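Local coordinates for protein maltose operon transcriptional repressor (Staphylococcus aureus subsp. aureus Mu50, PDB 3HCW) that probably represses transcription of the maltose operon by binding DNA, its C-terminal part having a periplasmic-binding-protein-like fold, at residues A[62-67]-A[85-90]. Sequence-based numbering, arbitrary orientation.
Sequences KMIKQR and QMLIDE
Ile-64, in the last turn of helix 53-65, reaches across to Leu-87 of helix 82-89 and to Glu-90, just past its end, each of its two branches meeting one partner. With chi1 at -38°, CG2 lies anti to the backbone N and turns to Glu-90, while CG1 runs beside the N and carries CD1 to Leu-87. There CD1 lies 3.8 Å from CD2 of Leu-87, and the two side chains cross at nearly a right angle, one methyl against the other. On the other branch, CG2 is 3.5 Å from the carboxylate oxygen OE2 of Glu-90 and 4.0 Å from CB of the same residue. The bend at the second torsion of Glu-90 (-130°) turns this one carboxylate oxygen to the isoleucine methyl. No hydrogen bond spans the two segments; the touch is methyl to methyl and methyl to carboxylate oxygen. Both helices stop here. Glu-90 is the first residue to leave helical geometry after helix 82-89, while helix 53-65 closes in a Schellman motif with Arg-67, at positive phi, as its C-prime residue; the Arg-67 N to Ile-64 O bond of 3.0 Å belongs to this turn. Beneath the pair, Phe-72 of strand 71-74 touches both Ile-64 and Leu-87, and Met-86 and Glu-90 also pack on Tyr-61 one turn back. Helix 53-65 leads into strand 71-74, and helix 82-89 links that strand to its parallel neighbour 94-97 in a beta-alpha-beta crossover; both helices pack on the same sheet face, in the Rossmann-like subdomain of a periplasmic-binding-protein fold, as in LacI-type repressors.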
ATOM      1  N   LYS A  62       6.001  19.934  20.331  1.00 56.21           N
ATOM      2  CA  LYS A  62       7.438  20.054  20.100  1.00 59.54           C
ATOM      3  C   LYS A  62       7.702  20.842  18.818  1.00 59.37           C
ATOM      4  O   LYS A  62       8.464  21.807  18.843  1.00 59.17           O
ATOM      5  CB  LYS A  62       8.102  18.674  20.047  1.00 58.22           C
ATOM      6  CG  LYS A  62       9.634  18.703  20.003  1.00 55.68           C
ATOM      7  CD  LYS A  62      10.257  17.404  20.536  1.00 55.87           C
ATOM      8  CE  LYS A  62       9.943  16.190  19.661  1.00 77.40           C
ATOM      9  NZ  LYS A  62      10.677  16.207  18.362  1.00 79.07           N
ATOM     10  N   MET A  63       7.036  20.457  17.725  1.00 55.85           N
ATOM     11  CA  MET A  63       7.107  21.193  16.450  1.00 53.75           C
ATOM     12  C   MET A  63       6.704  22.678  16.544  1.00 50.36           C
ATOM     13  O   MET A  63       7.260  23.509  15.822  1.00 55.69           O
ATOM     14  CB  MET A  63       6.295  20.486  15.360  1.00 51.66           C
ATOM     15  CG  MET A  63       6.815  19.100  14.998  1.00 53.66           C
ATOM     16  SD  MET A  63       5.602  18.050  14.166  1.00 50.17           S
ATOM     17  CE  MET A  63       5.734  18.653  12.488  1.00 55.87           C
ATOM     18  N   ILE A  64       5.754  23.008  17.426  1.00 50.19           N
ATOM     19  CA  ILE A  64       5.377  24.413  17.667  1.00 56.86           C
ATOM     20  C   ILE A  64       6.497  25.144  18.403  1.00 64.57           C
ATOM     21  O   ILE A  64       7.029  26.146  17.912  1.00 59.95           O
ATOM     22  CB  ILE A  64       4.090  24.604  18.555  1.00 59.67           C
ATOM     23  CG1 ILE A  64       2.985  23.565  18.286  1.00 70.10           C
ATOM     24  CG2 ILE A  64       3.578  26.059  18.467  1.00 47.64           C
ATOM     25  CD1 ILE A  64       2.375  23.565  16.914  1.00 64.12           C
ATOM     26  N   LYS A  65       6.821  24.620  19.587  1.00 65.91           N
ATOM     27  CA  LYS A  65       7.745  25.240  20.536  1.00 70.60           C
ATOM     28  C   LYS A  65       9.176  25.379  20.011  1.00 65.30           C
ATOM     29  O   LYS A  65       9.809  26.422  20.198  1.00 65.81           O
ATOM     30  CB  LYS A  65       7.732  24.460  21.850  1.00 71.74           C
ATOM     31  CG  LYS A  65       7.170  25.221  23.026  1.00 77.35           C
ATOM     32  CD  LYS A  65       8.302  25.689  23.930  1.00 86.20           C
ATOM     33  CE  LYS A  65       7.783  26.095  25.297  1.00 87.18           C
ATOM     34  NZ  LYS A  65       8.763  25.770  26.371  1.00 82.25           N
ATOM     35  N   GLN A  66       9.663  24.338  19.338  1.00 54.64           N
ATOM     36  CA  GLN A  66      10.977  24.365  18.703  1.00 51.90           C
ATOM     37  C   GLN A  66      10.966  25.089  17.355  1.00 54.77           C
ATOM     38  O   GLN A  66      11.968  25.074  16.642  1.00 59.81           O
ATOM     39  CB  GLN A  66      11.520  22.949  18.524  1.00 51.10           C
ATOM     40  CG  GLN A  66      12.134  22.336  19.764  1.00 58.57           C
ATOM     41  CD  GLN A  66      12.864  21.036  19.474  1.00 58.13           C
ATOM     42  OE1 GLN A  66      12.445  20.244  18.632  1.00 57.42           O
ATOM     43  NE2 GLN A  66      13.967  20.812  20.179  1.00 75.45           N
ATOM     44  N   ARG A  67       9.829  25.707  17.020  1.00 52.76           N
ATOM     45  CA  ARG A  67       9.629  26.502  15.797  1.00 53.40           C
ATOM     46  C   ARG A  67      10.065  25.772  14.520  1.00 45.14           C
ATOM     47  O   ARG A  67      10.685  26.368  13.640  1.00 48.58           O
ATOM     48  CB  ARG A  67      10.328  27.868  15.902  1.00 53.21           C
ATOM     49  CG  ARG A  67      10.243  28.551  17.265  1.00 62.34           C
ATOM     50  CD  ARG A  67       9.190  29.632  17.301  1.00 68.56           C
ATOM     51  NE  ARG A  67       9.719  30.854  17.907  1.00 69.94           N
ATOM     52  CZ  ARG A  67       9.604  31.178  19.193  1.00 71.27           C
ATOM     53  NH1 ARG A  67       8.967  30.378  20.042  1.00 78.06           N
ATOM     54  NH2 ARG A  67      10.130  32.314  19.633  1.00 44.77           N
ATOM     55  N   GLN A  85      -7.225  22.162  18.524  1.00 65.16           N
ATOM     56  CA  GLN A  85      -7.275  23.194  19.571  1.00 66.75           C
ATOM     57  C   GLN A  85      -5.903  23.777  19.917  1.00 66.18           C
ATOM     58  O   GLN A  85      -5.787  24.973  20.194  1.00 66.00           O
ATOM     59  CB  GLN A  85      -7.946  22.666  20.845  1.00 67.50           C
ATOM     60  CG  GLN A  85      -9.394  23.113  21.017  1.00 76.92           C
ATOM     61  CD  GLN A  85      -9.563  24.629  20.981  1.00 78.90           C
ATOM     62  OE1 GLN A  85     -10.337  25.158  20.179  1.00 75.31           O
ATOM     63  NE2 GLN A  85      -8.835  25.334  21.846  1.00 78.71           N
ATOM     64  N   MET A  86      -4.879  22.922  19.895  1.00 66.88           N
ATOM     65  CA  MET A  86      -3.487  23.322  20.131  1.00 59.63           C
ATOM     66  C   MET A  86      -3.040  24.376  19.114  1.00 60.38           C
ATOM     67  O   MET A  86      -2.584  25.450  19.503  1.00 60.70           O
ATOM     68  CB  MET A  86      -2.571  22.086  20.101  1.00 55.81           C
ATOM     69  CG  MET A  86      -1.083  22.327  20.390  1.00 36.28           C
ATOM     70  SD  MET A  86      -0.203  20.751  20.417  1.00 50.36           S
ATOM     71  CE  MET A  86      -0.624  20.210  22.069  1.00 65.46           C
ATOM     72  N   LEU A  87      -3.219  24.081  17.825  1.00 61.19           N
ATOM     73  CA  LEU A  87      -2.863  25.009  16.740  1.00 62.54           C
ATOM     74  C   LEU A  87      -3.683  26.298  16.752  1.00 61.79           C
ATOM     75  O   LEU A  87      -3.229  27.327  16.251  1.00 64.32           O
ATOM     76  CB  LEU A  87      -3.011  24.341  15.373  1.00 63.35           C
ATOM     77  CG  LEU A  87      -2.447  22.944  15.116  1.00 65.38           C
ATOM     78  CD1 LEU A  87      -2.890  22.472  13.752  1.00 64.89           C
ATOM     79  CD2 LEU A  87      -0.934  22.891  15.239  1.00 59.88           C
ATOM     80  N   ILE A  88      -4.890  26.228  17.312  1.00 67.66           N
ATOM     81  CA  ILE A  88      -5.737  27.408  17.492  1.00 68.76           C
ATOM     82  C   ILE A  88      -5.232  28.258  18.663  1.00 69.09           C
ATOM     83  O   ILE A  88      -5.102  29.482  18.533  1.00 64.68           O
ATOM     84  CB  ILE A  88      -7.238  27.019  17.637  1.00 71.75           C
ATOM     85  CG1 ILE A  88      -7.804  26.628  16.265  1.00 71.05           C
ATOM     86  CG2 ILE A  88      -8.067  28.165  18.244  1.00 70.45           C
ATOM     87  CD1 ILE A  88      -9.080  25.810  16.311  1.00 63.81           C
ATOM     88  N   ASP A  89      -4.929  27.598  19.783  1.00 74.20           N
ATOM     89  CA  ASP A  89      -4.366  28.256  20.973  1.00 79.93           C
ATOM     90  C   ASP A  89      -3.028  28.942  20.688  1.00 82.19           C
ATOM     91  O   ASP A  89      -2.797  30.076  21.117  1.00 83.93           O
ATOM     92  CB  ASP A  89      -4.180  27.250  22.118  1.00 77.34           C
ATOM     93  CG  ASP A  89      -5.495  26.836  22.763  1.00 85.05           C
ATOM     94  OD1 ASP A  89      -5.638  25.638  23.101  1.00 81.52           O
ATOM     95  OD2 ASP A  89      -6.382  27.703  22.935  1.00 81.62           O
ATOM     96  N   GLU A  90      -2.164  28.253  19.944  1.00 79.15           N
ATOM     97  CA  GLU A  90      -0.795  28.710  19.724  1.00 76.04           C
ATOM     98  C   GLU A  90      -0.594  29.382  18.362  1.00 72.11           C
ATOM     99  O   GLU A  90       0.525  29.432  17.842  1.00 71.31           O
ATOM    100  CB  GLU A  90       0.189  27.560  19.957  1.00 76.52           C
ATOM    101  CG  GLU A  90      -0.116  26.775  21.233  1.00 87.47           C
ATOM    102  CD  GLU A  90       1.087  26.577  22.133  1.00 96.57           C
ATOM    103  OE1 GLU A  90       0.895  26.546  23.367  1.00 95.10           O
ATOM    104  OE2 GLU A  90       2.218  26.450  21.615  1.00104.43           O
TER